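Local coordinates for protein formylmethanofuran--tetrahydromethanopterin formyltransferase (Methanosarcina barkeri, PDB 1M5S) that catalyses the reversible transfer of a formyl group from formylmethanofuran to tetrahydromethanopterin, a step in methanogenesis from carbon dioxide, at residues R22-A27 and R58-S63; K30-V35 and A99-V104; Q87-I92 and F119-F124; T132-R137 and D148-E153. All coordinates share one frame; numbering follows the deposited sequence. Where two conformers were deposited one is given.

Contact 1 of 4, residues R22-A27 and R58-S63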
loop_
_atom_site.group_PDB
_atom_site.type_symbol
_atom_site.label_atom_id
_atom_site.label_comp_id
_atom_site.label_asym_id
_atom_site.label_seq_id
_atom_site.Cartn_x
_atom_site.Cartn_y
_atom_site.Cartn_z
ATOM N N ARG A 22 2.899 25.852 0.653
ATOM C CA ARG A 22 1.932 24.804 1.005
ATOM C C ARG A 22 0.865 24.703 -0.088
ATOM O O ARG A 22 0.303 25.718 -0.528
ATOM C CB ARG A 22 1.276 25.164 2.337
ATOM C CG ARG A 22 0.744 23.957 3.112
ATOM C CD ARG A 22 -0.386 24.346 4.064
ATOM N NE ARG A 22 -0.602 23.386 5.154
ATOM C CZ ARG A 22 -1.744 23.316 5.852
ATOM N NH1 ARG A 22 -2.767 24.139 5.579
ATOM N NH2 ARG A 22 -1.965 22.448 6.846
ATOM N N VAL A 23 0.659 23.477 -0.575
ATOM C CA VAL A 23 -0.329 23.167 -1.618
ATOM C C VAL A 23 -1.225 22.003 -1.169
ATOM O O VAL A 23 -0.730 20.989 -0.685
ATOM C CB VAL A 23 0.349 22.747 -2.957
ATOM C CG1 VAL A 23 -0.692 22.603 -4.043
ATOM C CG2 VAL A 23 1.401 23.746 -3.353
ATOM N N LEU A 24 -2.534 22.137 -1.381
ATOM C CA LEU A 24 -3.475 21.039 -1.181
ATOM C C LEU A 24 -3.831 20.395 -2.519
ATOM O O LEU A 24 -4.311 21.070 -3.430
ATOM C CB LEU A 24 -4.755 21.548 -0.517
ATOM C CG LEU A 24 -5.926 20.577 -0.368
ATOM C CD1 LEU A 24 -5.533 19.405 0.510
ATOM C CD2 LEU A 24 -7.101 21.301 0.234
ATOM N N ILE A 25 -3.477 19.122 -2.673
ATOM C CA ILE A 25 -3.907 18.353 -3.837
ATOM C C ILE A 25 -5.075 17.455 -3.433
ATOM O O ILE A 25 -4.944 16.642 -2.519
ATOM C CB ILE A 25 -2.761 17.472 -4.403
ATOM C CG1 ILE A 25 -1.528 18.330 -4.701
ATOM C CG2 ILE A 25 -3.213 16.779 -5.692
ATOM C CD1 ILE A 25 -0.253 17.537 -4.844
ATOM N N THR A 26 -6.252 17.701 -4.012
ATOM C CA THR A 26 -7.374 16.779 -3.851
ATOM C C THR A 26 -7.501 15.882 -5.071
ATOM O O THR A 26 -6.871 16.132 -6.106
ATOM C CB THR A 26 -8.718 17.499 -3.634
ATOM O OG1 THR A 26 -9.132 18.119 -4.852
ATOM C CG2 THR A 26 -8.608 18.551 -2.519
ATOM N N ALA A 27 -8.223 14.777 -4.903
ATOM C CA ALA A 27 -8.396 13.798 -5.966
ATOM C C ALA A 27 -9.624 12.959 -5.666
ATOM O O ALA A 27 -10.261 13.138 -4.622
ATOM C CB ALA A 27 -7.160 12.914 -6.076
ATOM N N ARG A 58 0.772 16.054 5.451
ATOM C CA ARG A 58 -0.272 15.216 6.050
ATOM C C ARG A 58 -1.458 15.079 5.094
ATOM O O ARG A 58 -1.634 15.893 4.175
ATOM C CB ARG A 58 -0.767 15.847 7.354
ATOM C CG ARG A 58 -1.489 17.179 7.138
ATOM C CD ARG A 58 -2.724 17.343 8.027
ATOM N NE ARG A 58 -3.292 18.699 7.983
ATOM C CZ ARG A 58 -4.600 18.960 7.850
ATOM N NH1 ARG A 58 -5.493 17.967 7.745
ATOM N NH2 ARG A 58 -5.118 20.195 7.810
ATOM N N LEU A 59 -2.199 13.992 5.257
ATOM C CA LEU A 59 -3.407 13.747 4.484
ATOM C C LEU A 59 -4.497 14.737 4.864
ATOM O O LEU A 59 -4.610 15.122 6.024
ATOM C CB LEU A 59 -3.891 12.320 4.743
ATOM C CG LEU A 59 -3.321 11.154 3.934
ATOM C CD1 LEU A 59 -1.902 11.423 3.509
ATOM C CD2 LEU A 59 -3.405 9.895 4.777
ATOM N N ALA A 60 -5.294 15.139 3.877
ATOM C CA ALA A 60 -6.444 16.001 4.108
ATOM C C ALA A 60 -7.737 15.201 4.075
ATOM O O ALA A 60 -7.994 14.460 3.125
ATOM C CB ALA A 60 -6.489 17.087 3.065
ATOM N N SER A 61 -8.545 15.363 5.117
ATOM C CA SER A 61 -9.853 14.730 5.210
ATOM C C SER A 61 -10.812 15.354 4.205
ATOM O O SER A 61 -10.752 16.554 3.953
ATOM C CB SER A 61 -10.412 14.904 6.629
ATOM O OG SER A 61 -11.745 14.437 6.725
ATOM N N PRO A 62 -11.763 14.558 3.678
ATOM C CA PRO A 62 -12.846 15.105 2.854
ATOM C C PRO A 62 -13.673 16.164 3.597
ATOM O O PRO A 62 -14.314 17.015 2.978
ATOM C CB PRO A 62 -13.681 13.873 2.508
ATOM C CG PRO A 62 -12.744 12.741 2.638
ATOM C CD PRO A 62 -11.864 13.093 3.788
ATOM N N SER A 63 -13.631 16.120 4.926
ATOM C CA SER A 63 -14.435 17.010 5.750
ATOM C C SER A 63 -13.777 18.376 5.946
ATOM O O SER A 63 -14.367 19.261 6.559
ATOM C CB SER A 63 -14.712 16.361 7.109
ATOM O OG SER A 63 -13.535 16.290 7.896
#

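Contact 2 of 4, residues K30-V35 and A99-V104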
loop_
_atom_site.group_PDB
_atom_site.type_symbol
_atom_site.label_atom_id
_atom_site.label_comp_id
_atom_site.label_asym_id
_atom_site.label_seq_id
_atom_site.Cartn_x
_atom_site.Cartn_y
_atom_site.Cartn_z
ATOM N N LYS A 30 -8.217 8.864 -1.905
ATOM C CA LYS A 30 -6.950 8.954 -1.175
ATOM C C LYS A 30 -5.774 8.481 -2.021
ATOM O O LYS A 30 -4.733 9.134 -2.078
ATOM C CB LYS A 30 -7.004 8.101 0.095
ATOM C CG LYS A 30 -7.721 8.749 1.270
ATOM C CD LYS A 30 -7.614 7.879 2.525
ATOM C CE LYS A 30 -6.170 7.767 3.007
ATOM N NZ LYS A 30 -5.841 6.428 3.583
ATOM N N ARG A 31 -5.950 7.330 -2.650
ATOM C CA ARG A 31 -4.897 6.701 -3.425
ATOM C C ARG A 31 -4.431 7.593 -4.601
ATOM O O ARG A 31 -3.241 7.642 -4.941
ATOM C CB ARG A 31 -5.404 5.363 -3.925
ATOM C CG ARG A 31 -4.436 4.702 -4.876
ATOM C CD ARG A 31 -4.524 5.289 -6.272
ATOM N NE ARG A 31 -3.927 4.413 -7.270
ATOM C CZ ARG A 31 -4.456 3.250 -7.662
ATOM N NH1 ARG A 31 -5.612 2.807 -7.153
ATOM N NH2 ARG A 31 -3.889 2.449 -8.571
ATOM N N TRP A 32 -5.355 8.307 -5.230
ATOM C CA TRP A 32 -5.008 9.159 -6.393
ATOM C C TRP A 32 -4.417 10.494 -5.934
ATOM O O TRP A 32 -3.666 11.153 -6.669
ATOM C CB TRP A 32 -6.232 9.380 -7.275
ATOM C CG TRP A 32 -6.547 8.122 -8.070
ATOM C CD1 TRP A 32 -7.660 7.384 -8.004
ATOM C CD2 TRP A 32 -5.677 7.528 -9.019
ATOM N NE1 TRP A 32 -7.475 6.273 -8.885
ATOM C CE2 TRP A 32 -6.296 6.366 -9.456
ATOM C CE3 TRP A 32 -4.412 7.857 -9.524
ATOM C CZ2 TRP A 32 -5.700 5.468 -10.348
ATOM C CZ3 TRP A 32 -3.829 6.958 -10.443
ATOM C CH2 TRP A 32 -4.441 5.817 -10.830
ATOM N N ALA A 33 -4.808 10.934 -4.745
ATOM C CA ALA A 33 -4.232 12.140 -4.168
ATOM C C ALA A 33 -2.779 11.861 -3.749
ATOM O O ALA A 33 -1.900 12.693 -3.970
ATOM C CB ALA A 33 -5.065 12.601 -2.968
ATOM N N LEU A 34 -2.511 10.647 -3.265
ATOM C CA LEU A 34 -1.160 10.269 -2.854
ATOM C C LEU A 34 -0.224 10.042 -4.031
ATOM O O LEU A 34 0.949 10.393 -3.964
ATOM C CB LEU A 34 -1.180 9.018 -1.972
ATOM C CG LEU A 34 0.179 8.564 -1.413
ATOM C CD1 LEU A 34 0.765 9.642 -0.496
ATOM C CD2 LEU A 34 0.011 7.256 -0.648
ATOM N N VAL A 35 -0.737 9.455 -5.108
ATOM C CA VAL A 35 0.032 9.320 -6.342
ATOM C C VAL A 35 0.550 10.673 -6.855
ATOM O O VAL A 35 1.747 10.823 -7.112
ATOM C CB VAL A 35 -0.814 8.636 -7.449
ATOM C CG1 VAL A 35 -0.127 8.762 -8.804
ATOM C CG2 VAL A 35 -1.015 7.178 -7.109
ATOM N N ALA A 99 -1.805 14.533 -13.568
ATOM C CA ALA A 99 -2.191 13.377 -12.763
ATOM C C ALA A 99 -3.711 13.220 -12.704
ATOM O O ALA A 99 -4.445 14.207 -12.664
ATOM C CB ALA A 99 -1.623 13.517 -11.354
ATOM N N PRO A 100 -4.202 11.966 -12.695
ATOM C CA PRO A 100 -5.638 11.668 -12.669
ATOM C C PRO A 100 -6.412 12.306 -11.511
ATOM O O PRO A 100 -6.057 12.142 -10.347
ATOM C CB PRO A 100 -5.677 10.143 -12.588
ATOM C CG PRO A 100 -4.428 9.714 -13.257
ATOM C CD PRO A 100 -3.403 10.737 -12.832
ATOM N N THR A 101 -7.514 12.961 -11.865
ATOM C CA THR A 101 -8.555 13.446 -10.955
ATOM C C THR A 101 -8.173 14.560 -9.985
ATOM O O THR A 101 -8.982 14.944 -9.138
ATOM C CB THR A 101 -9.212 12.296 -10.133
ATOM O OG1 THR A 101 -8.391 11.963 -9.002
ATOM C CG2 THR A 101 -9.419 11.066 -11.001
ATOM N N THR A 102 -6.981 15.124 -10.144
ATOM C CA THR A 102 -6.486 16.099 -9.182
ATOM C C THR A 102 -7.123 17.478 -9.305
ATOM O O THR A 102 -7.569 17.881 -10.380
ATOM C CB THR A 102 -4.977 16.263 -9.307
ATOM O OG1 THR A 102 -4.639 16.520 -10.674
ATOM C CG2 THR A 102 -4.272 15.006 -8.839
ATOM N N ALA A 103 -7.243 18.155 -8.167
ATOM C CA ALA A 103 -7.488 19.598 -8.127
ATOM C C ALA A 103 -6.456 20.197 -7.177
ATOM O O ALA A 103 -5.941 19.503 -6.302
ATOM C CB ALA A 103 -8.901 19.890 -7.627
ATOM N N VAL A 104 -6.059 21.438 -7.443
ATOM C CA VAL A 104 -5.048 22.125 -6.643
ATOM C C VAL A 104 -5.664 23.333 -5.953
ATOM O O VAL A 104 -6.316 24.156 -6.594
ATOM C CB VAL A 104 -3.871 22.609 -7.520
ATOM C CG1 VAL A 104 -2.952 23.514 -6.720
ATOM C CG2 VAL A 104 -3.097 21.428 -8.042
HETATM O O HOH W 1 -3.292 11.343 -9.380
#

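Contact 3 of 4, residues Q87-I92 and F119-F124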
loop_
_atom_site.group_PDB
_atom_site.type_symbol
_atom_site.label_atom_id
_atom_site.label_comp_id
_atom_site.label_asym_id
_atom_site.label_seq_id
_atom_site.Cartn_x
_atom_site.Cartn_y
_atom_site.Cartn_z
ATOM N N GLN A 87 9.502 26.291 -9.076
ATOM C CA GLN A 87 9.320 24.899 -8.674
ATOM C C GLN A 87 7.846 24.544 -8.593
ATOM O O GLN A 87 7.443 23.446 -8.965
ATOM C CB GLN A 87 9.980 24.636 -7.323
ATOM C CG GLN A 87 11.468 24.432 -7.403
ATOM C CD GLN A 87 11.857 23.324 -8.355
ATOM O OE1 GLN A 87 11.595 22.155 -8.095
ATOM N NE2 GLN A 87 12.529 23.681 -9.445
ATOM N N LEU A 88 7.045 25.494 -8.125
ATOM C CA LEU A 88 5.602 25.322 -8.079
ATOM C C LEU A 88 5.026 25.132 -9.477
ATOM O O LEU A 88 4.246 24.210 -9.710
ATOM C CB LEU A 88 4.947 26.529 -7.416
ATOM C CG LEU A 88 5.117 26.597 -5.902
ATOM C CD1 LEU A 88 4.546 27.901 -5.378
ATOM C CD2 LEU A 88 4.423 25.416 -5.263
ATOM N N LEU A 89 5.472 25.960 -10.417
ATOM C CA LEU A 89 4.996 25.888 -11.794
ATOM C C LEU A 89 5.313 24.544 -12.419
ATOM O O LEU A 89 4.426 23.874 -12.928
ATOM C CB LEU A 89 5.611 27.011 -12.650
ATOM C CG LEU A 89 4.710 28.198 -12.982
ATOM C CD1 LEU A 89 3.408 27.694 -13.581
ATOM C CD2 LEU A 89 4.445 28.996 -11.717
ATOM N N GLU A 90 6.571 24.127 -12.308
ATOM C CA GLU A 90 7.042 22.914 -12.959
ATOM C C GLU A 90 6.487 21.642 -12.298
ATOM O O GLU A 90 6.117 20.692 -12.983
ATOM C CB GLU A 90 8.573 22.894 -12.955
ATOM C CG GLU A 90 9.183 23.915 -13.913
ATOM C CD GLU A 90 10.693 23.931 -13.899
ATOM O OE1 GLU A 90 11.310 22.840 -13.918
ATOM O OE2 GLU A 90 11.259 25.048 -13.910
ATOM N N ARG A 91 6.367 21.657 -10.974
ATOM C CA ARG A 91 5.956 20.465 -10.204
ATOM C C ARG A 91 4.430 20.257 -10.224
ATOM O O ARG A 91 3.938 19.120 -10.249
ATOM C CB ARG A 91 6.427 20.582 -8.757
ATOM C CG ARG A 91 7.810 19.959 -8.534
ATOM C CD ARG A 91 8.481 20.442 -7.247
ATOM N NE ARG A 91 9.922 20.148 -7.196
ATOM C CZ ARG A 91 10.432 18.926 -6.986
ATOM N NH1 ARG A 91 9.633 17.865 -6.812
ATOM N NH2 ARG A 91 11.745 18.661 -6.931
ATOM N N ILE A 92 3.680 21.352 -10.137
ATOM C CA ILE A 92 2.231 21.271 -10.226
ATOM C C ILE A 92 1.778 21.102 -11.676
ATOM O O ILE A 92 0.960 20.235 -11.985
ATOM C CB ILE A 92 1.573 22.493 -9.595
ATOM C CG1 ILE A 92 1.824 22.479 -8.087
ATOM C CG2 ILE A 92 0.089 22.481 -9.859
ATOM C CD1 ILE A 92 1.096 23.548 -7.344
ATOM N N PHE A 119 -3.362 30.968 -12.202
ATOM C CA PHE A 119 -3.489 31.886 -13.330
ATOM C C PHE A 119 -2.519 31.466 -14.427
ATOM O O PHE A 119 -2.880 31.420 -15.599
ATOM C CB PHE A 119 -3.196 33.327 -12.881
ATOM C CG PHE A 119 -3.211 34.334 -14.006
ATOM C CD1 PHE A 119 -2.055 34.595 -14.741
ATOM C CD2 PHE A 119 -4.387 34.992 -14.355
ATOM C CE1 PHE A 119 -2.069 35.488 -15.813
ATOM C CE2 PHE A 119 -4.415 35.890 -15.428
ATOM C CZ PHE A 119 -3.252 36.136 -16.158
ATOM N N LYS A 120 -1.308 31.091 -14.032
ATOM C CA LYS A 120 -0.265 30.759 -14.989
ATOM C C LYS A 120 -0.522 29.422 -15.669
ATOM O O LYS A 120 -0.152 29.228 -16.824
ATOM C CB LYS A 120 1.101 30.744 -14.298
ATOM C CG LYS A 120 1.597 32.124 -13.888
ATOM C CD LYS A 120 2.951 32.037 -13.207
ATOM C CE LYS A 120 3.872 33.168 -13.638
ATOM N NZ LYS A 120 5.303 32.813 -13.419
ATOM N N LEU A 121 -1.183 28.512 -14.961
ATOM C CA LEU A 121 -1.455 27.175 -15.491
ATOM C C LEU A 121 -2.637 27.153 -16.459
ATOM O O LEU A 121 -2.657 26.347 -17.391
ATOM C CB LEU A 121 -1.712 26.187 -14.338
ATOM C CG LEU A 121 -0.509 25.752 -13.495
ATOM C CD1 LEU A 121 -0.960 24.799 -12.405
ATOM C CD2 LEU A 121 0.534 25.091 -14.383
ATOM N N LYS A 122 -3.570 28.093 -16.278
ATOM C CA LYS A 122 -4.794 28.153 -17.079
ATOM C C LYS A 122 -4.500 28.311 -18.569
ATOM O O LYS A 122 -5.233 27.780 -19.401
ATOM C CB LYS A 122 -5.712 29.291 -16.602
ATOM C CG LYS A 122 -5.349 30.677 -17.133
ATOM C CD LYS A 122 -6.400 31.709 -16.773
ATOM C CE LYS A 122 -6.012 33.095 -17.261
ATOM N NZ LYS A 122 -5.689 33.132 -18.714
ATOM N N PHE A 123 -3.323 28.846 -18.878
ATOM C CA PHE A 123 -2.919 29.116 -20.272
ATOM C C PHE A 123 -2.785 27.821 -21.078
ATOM O O PHE A 123 -2.763 27.838 -22.317
ATOM C CB PHE A 123 -1.600 29.874 -20.293
ATOM C CG PHE A 123 -1.808 31.333 -19.927
ATOM C CD1 PHE A 123 -1.822 31.711 -18.583
ATOM C CD2 PHE A 123 -2.003 32.282 -20.934
ATOM C CE1 PHE A 123 -2.045 33.047 -18.240
ATOM C CE2 PHE A 123 -2.231 33.618 -20.592
ATOM C CZ PHE A 123 -2.253 34.000 -19.244
ATOM N N PHE A 124 -2.670 26.703 -20.362
ATOM C CA PHE A 124 -2.578 25.398 -20.996
ATOM C C PHE A 124 -3.840 25.071 -21.809
ATOM O O PHE A 124 -3.767 24.365 -22.808
ATOM C CB PHE A 124 -2.321 24.313 -19.943
ATOM C CG PHE A 124 -2.078 22.947 -20.525
ATOM C CD1 PHE A 124 -0.943 22.694 -21.284
ATOM C CD2 PHE A 124 -2.995 21.919 -20.329
ATOM C CE1 PHE A 124 -0.717 21.426 -21.837
ATOM C CE2 PHE A 124 -2.778 20.652 -20.878
ATOM C CZ PHE A 124 -1.641 20.404 -21.631
#

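Contact 4 of 4, residues T132-R137 and D148-E153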
loop_
_atom_site.group_PDB
_atom_site.type_symbol
_atom_site.label_atom_id
_atom_site.label_comp_id
_atom_site.label_asym_id
_atom_site.label_seq_id
_atom_site.Cartn_x
_atom_site.Cartn_y
_atom_site.Cartn_z
ATOM N N THR A 132 -14.174 29.825 -12.083
ATOM C CA THR A 132 -15.274 29.445 -11.213
ATOM C C THR A 132 -14.917 29.758 -9.759
ATOM O O THR A 132 -13.863 30.343 -9.477
ATOM C CB THR A 132 -15.628 27.928 -11.380
ATOM O OG1 THR A 132 -16.749 27.594 -10.554
ATOM C CG2 THR A 132 -14.445 27.038 -11.013
ATOM N N GLN A 133 -15.829 29.419 -8.854
ATOM C CA GLN A 133 -15.648 29.672 -7.434
ATOM C C GLN A 133 -15.985 28.430 -6.614
ATOM O O GLN A 133 -17.143 28.001 -6.570
ATOM C CB GLN A 133 -16.540 30.833 -7.002
ATOM C CG GLN A 133 -16.487 31.140 -5.530
ATOM C CD GLN A 133 -16.445 32.623 -5.266
ATOM O OE1 GLN A 133 -15.628 33.345 -5.848
ATOM N NE2 GLN A 133 -17.333 33.097 -4.395
ATOM N N ILE A 134 -14.973 27.868 -5.956
ATOM C CA ILE A 134 -15.176 26.739 -5.047
ATOM C C ILE A 134 -14.955 27.142 -3.579
ATOM O O ILE A 134 -13.856 27.554 -3.183
ATOM C CB ILE A 134 -14.257 25.536 -5.438
ATOM C CG1 ILE A 134 -14.732 24.929 -6.760
ATOM C CG2 ILE A 134 -14.308 24.441 -4.378
ATOM C CD1 ILE A 134 -13.722 24.993 -7.862
ATOM N N ALA A 135 -16.029 27.066 -2.795
ATOM C CA ALA A 135 -15.996 27.422 -1.382
ATOM C C ALA A 135 -15.349 28.794 -1.188
ATOM O O ALA A 135 -14.342 28.926 -0.498
ATOM C CB ALA A 135 -15.243 26.348 -0.593
ATOM N N GLY A 136 -15.863 29.790 -1.911
ATOM C CA GLY A 136 -15.366 31.152 -1.776
ATOM C C GLY A 136 -14.029 31.403 -2.456
ATOM O O GLY A 136 -13.640 32.551 -2.665
ATOM N N ARG A 137 -13.346 30.323 -2.821
ATOM C CA ARG A 137 -12.013 30.391 -3.448
ATOM C C ARG A 137 -12.132 30.579 -4.964
ATOM O O ARG A 137 -13.001 29.980 -5.616
ATOM C CB ARG A 137 -11.243 29.095 -3.192
ATOM C CG ARG A 137 -10.844 28.905 -1.727
ATOM C CD ARG A 137 -9.916 27.706 -1.519
ATOM N NE ARG A 137 -9.791 27.308 -0.110
ATOM C CZ ARG A 137 -8.625 27.026 0.486
ATOM N NH1 ARG A 137 -7.471 27.095 -0.191
ATOM N NH2 ARG A 137 -8.508 26.663 1.770
ATOM N N ASP A 148 -12.212 18.425 -16.381
ATOM C CA ASP A 148 -11.730 19.769 -16.051
ATOM C C ASP A 148 -10.745 19.703 -14.879
ATOM O O ASP A 148 -11.046 19.111 -13.836
ATOM C CB ASP A 148 -12.904 20.678 -15.668
ATOM C CG ASP A 148 -13.851 20.954 -16.833
ATOM O OD1 ASP A 148 -13.371 21.229 -17.954
ATOM O OD2 ASP A 148 -15.081 20.998 -16.601
ATOM N N PHE A 149 -9.547 20.249 -15.074
ATOM C CA PHE A 149 -8.596 20.409 -13.978
ATOM C C PHE A 149 -8.865 21.738 -13.262
ATOM O O PHE A 149 -8.977 22.782 -13.898
ATOM C CB PHE A 149 -7.161 20.367 -14.512
ATOM C CG PHE A 149 -6.111 20.684 -13.478
ATOM C CD1 PHE A 149 -5.956 19.882 -12.350
ATOM C CD2 PHE A 149 -5.262 21.779 -13.642
ATOM C CE1 PHE A 149 -4.975 20.161 -11.402
ATOM C CE2 PHE A 149 -4.271 22.069 -12.697
ATOM C CZ PHE A 149 -4.130 21.256 -11.575
ATOM N N LEU A 150 -9.058 21.674 -11.949
ATOM C CA LEU A 150 -9.322 22.864 -11.151
ATOM C C LEU A 150 -8.067 23.294 -10.392
ATOM O O LEU A 150 -7.383 22.468 -9.793
ATOM C CB LEU A 150 -10.470 22.597 -10.172
ATOM C CG LEU A 150 -11.910 22.816 -10.667
ATOM C CD1 LEU A 150 -12.067 22.410 -12.114
ATOM C CD2 LEU A 150 -12.861 22.028 -9.791
ATOM N N ALA A 151 -7.722 24.576 -10.502
ATOM C CA ALA A 151 -6.553 25.126 -9.815
ATOM C C ALA A 151 -6.861 26.512 -9.248
ATOM O O ALA A 151 -7.140 27.449 -9.997
ATOM C CB ALA A 151 -5.357 25.203 -10.779
ATOM N N GLU A 152 -6.798 26.644 -7.927
ATOM C CA GLU A 152 -6.953 27.948 -7.281
ATOM C C GLU A 152 -5.946 28.952 -7.846
ATOM O O GLU A 152 -4.859 28.571 -8.298
ATOM C CB GLU A 152 -6.759 27.815 -5.771
ATOM C CG GLU A 152 -6.995 29.103 -4.993
ATOM C CD GLU A 152 -7.315 28.859 -3.529
ATOM O OE1 GLU A 152 -7.415 27.682 -3.122
ATOM O OE2 GLU A 152 -7.480 29.847 -2.782
ATOM N N GLU A 153 -6.319 30.229 -7.851
ATOM C CA GLU A 153 -5.497 31.249 -8.489
ATOM C C GLU A 153 -4.073 31.281 -7.935
ATOM O O GLU A 153 -3.096 31.261 -8.690
ATOM C CB GLU A 153 -6.139 32.623 -8.321
ATOM C CG GLU A 153 -5.296 33.750 -8.907
ATOM C CD GLU A 153 -5.947 35.104 -8.757
ATOM O OE1 GLU A 153 -6.410 35.429 -7.640
ATOM O OE2 GLU A 153 -6.000 35.836 -9.769
#

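Contact 1 of 4, residues R22-A27 and R58-S63
Leu24 reaches Ala60 with a single methyl, CD1 of the leucine lying 3.6 Å from CB of the alanine. With CG of Leu24 anti to the backbone N (chi1 173°), CD1 ends up beside Ala60, whose single methyl leaves room for it. Beside this apolar pair, Arg22 NH2 and Arg58 NH2 lie 4.0 Å apart. Arg22 extends straight across, whereas Arg58 bends at chi2 (140°) and receives Arg22 NH2 near the edge of its guanidinium; the two planes are 53° apart. Carboxylates accompany both cations: Arg22 NH2 forms a salt bridge with Glu57 and Arg58 NH1 one with Glu64, while Glu191 makes long, weak ion pairs with each arginine. Strand 71-78 pairs with both strands, so these two meet through side chains alone, with Leu24 CA and Ala60 CA 7.9 Å apart. Its Tyr73 touches Leu24, Arg58 and Ala60 and takes Arg22 in a cation-pi contact. Past the strand end, Ser61 OG accepts from Ser63 N at 3.1 Å, forming an ST turn, and also bonds Glu189 of a second subunit. The glutamates probably offset the charge of the paired arginines, which can then approach each other in a largely buried setting.

Contact 2 of 4, residues K30-V35 and A99-V104
Trp32, near the start of helix 30-41, lays its indole against Pro100 in the loop that enters strand 103-106: a buried meeting of a helix with a turn, chiefly apolar but joined by a water. The six-membered ring of the indole does the touching, with one face. Trp32 CZ3 is 4.0 Å from Pro100 CG, and Pro100 CB sits over the ring face, displaced toward the rim. The opposite face is covered by Arg31, whose CD stands 3.7 Å above the plane of the Trp32 ring. Its guanidinium continues over Trp32 CZ2 and forms a salt bridge with Glu181 of a third subunit, while Leu177 of that subunit packs on Trp32.

The loop is a type II beta turn from Ala99 to Thr102. Proline suits the second position, where phi is held near -60°; Thr101 takes the third with a positive phi of 67°, a conformation more usual for glycine. Its hydroxyl folds back on the turn: Thr101 OG1 donates to Pro100 O at 2.7 Å, approaching from above the carbonyl plane, and is also bonded to Ala28 N just ahead of the helix. The same OG1 lies 3.8 Å from Trp32 CB. A water donates to Trp32 O at 2.7 Å and to Pro100 O at 3.0 Å, so the proline carbonyl is gripped twice, by water and by threonine. Next along, Thr102 OG1 is bonded to Val96 O, while its CG2 methyl lies at the margin of the contact, 4.5 Å from Trp32 O.

Contact 3 of 4, residues Q87-I92 and F119-F124
Leu89 and Leu121 bring helices 81-95 and 117-122 together, and everything that crosses between the two segments is apolar. Leu89 CD1 lies 4.0 Å from Leu121 CD2, the two side chains sliding past each other in opposite directions. Leucine fits here because its two methyls spread over two neighbours: CD1 of Leu89 reaches both Leu121 and Lys120 CB, and CD2 rests 3.7 Å from Lys120 CD, with the aliphatic part of the lysine crossing it at about a right angle. Leu121 uses its second methyl, CD1, against Ile92 CG2 at 3.6 Å. That isoleucine branch stands anti to the backbone N, with CG1 beside the N (chi1 -67°). Lys120 closes the solvent side: its chain covers Leu89 while NZ makes a long, weak ion pair with Glu85.

Polar bonds stay within each helix or turn outward. Arg91 NE donates to Gln87 OE1, one helical turn back, at 2.8 Å and 162°. The remaining nitrogens of this arginine hold backbone carbonyls of Ala40, Gly42 and Phe43, tying the helix to the end of helix 30-41 and the residues just after it. Lys122 NZ lies 3.6 Å above the ring plane of Phe123 and forms a salt bridge with Glu129.

Subunit contacts flank the junction. The ring of Phe123 meets Tyr213 of a third subunit, and Phe124 makes backbone hydrogen bonds to that subunit. Beneath, Leu88 and Ile92 pack on Val23 and Ile155 of the strands, the helix-on-sheet layering of an alpha/beta sandwich.

Contact 4 of 4, residues T132-R137 and D148-E153
The beta hairpin of strands 130-134 and 137-144 lies against strand 147-170 through two side-chain pairs, Ile134 with Leu150 and Arg137 with Glu152. Its tip is a type I' turn: Arg137 N donates to Ile134 O at 2.8 Å, and Ile134 N to Arg137 O at 2.9 Å. Ala135 and Gly136 between them both have positive phi, which glycine adopts readily. Ile134 CD1 meets Leu150 CD2 at 3.6 Å, the side chains crossing at about a right angle; both also touch strand 137-144, which runs between their own two strands. Arg137 and Glu152 form the salt bridge. NH1 of the arginine donates to Glu152 OE1 at 3.0 Å and 174°, almost straight, meeting the syn lone pair, with the oxygen in the guanidinium plane. Since the carboxylate plane is turned 82° from that plane, the grip is through one oxygen. An extended Glu152 chain, with CG anti to the backbone N (chi1 -176°), carries the group across. Asn106 fixes both ends: its N bonds Glu152 OE1 and its O bonds Arg137 NH1. The charged pair therefore also meets the polar backbone groups at the end of strand 103-106, linking three strands at the surface.

The first three contacts belong to the N-terminal half of the sequence, and contact 4 brings in the long strand 147-170. Along the chain, contact 2 crosses both contact 1 and contact 3, while contact 4 follows contacts 1 to 3 in series. Strand 103-106 is the common neighbour: it pairs with strand 12-26 of contact 1, where Thr26 O meets Ala103 N, and with strand 147-170 of contact 4 through Val104. Contacts 1 and 2 have centres about 9 Å apart, contacts 1 and 3 about 19 Å. Val23 and Val104 meet Ile92, joining the strands to the helix layer, and contacts 2 and 3 both touch a third subunit of the homotetramer.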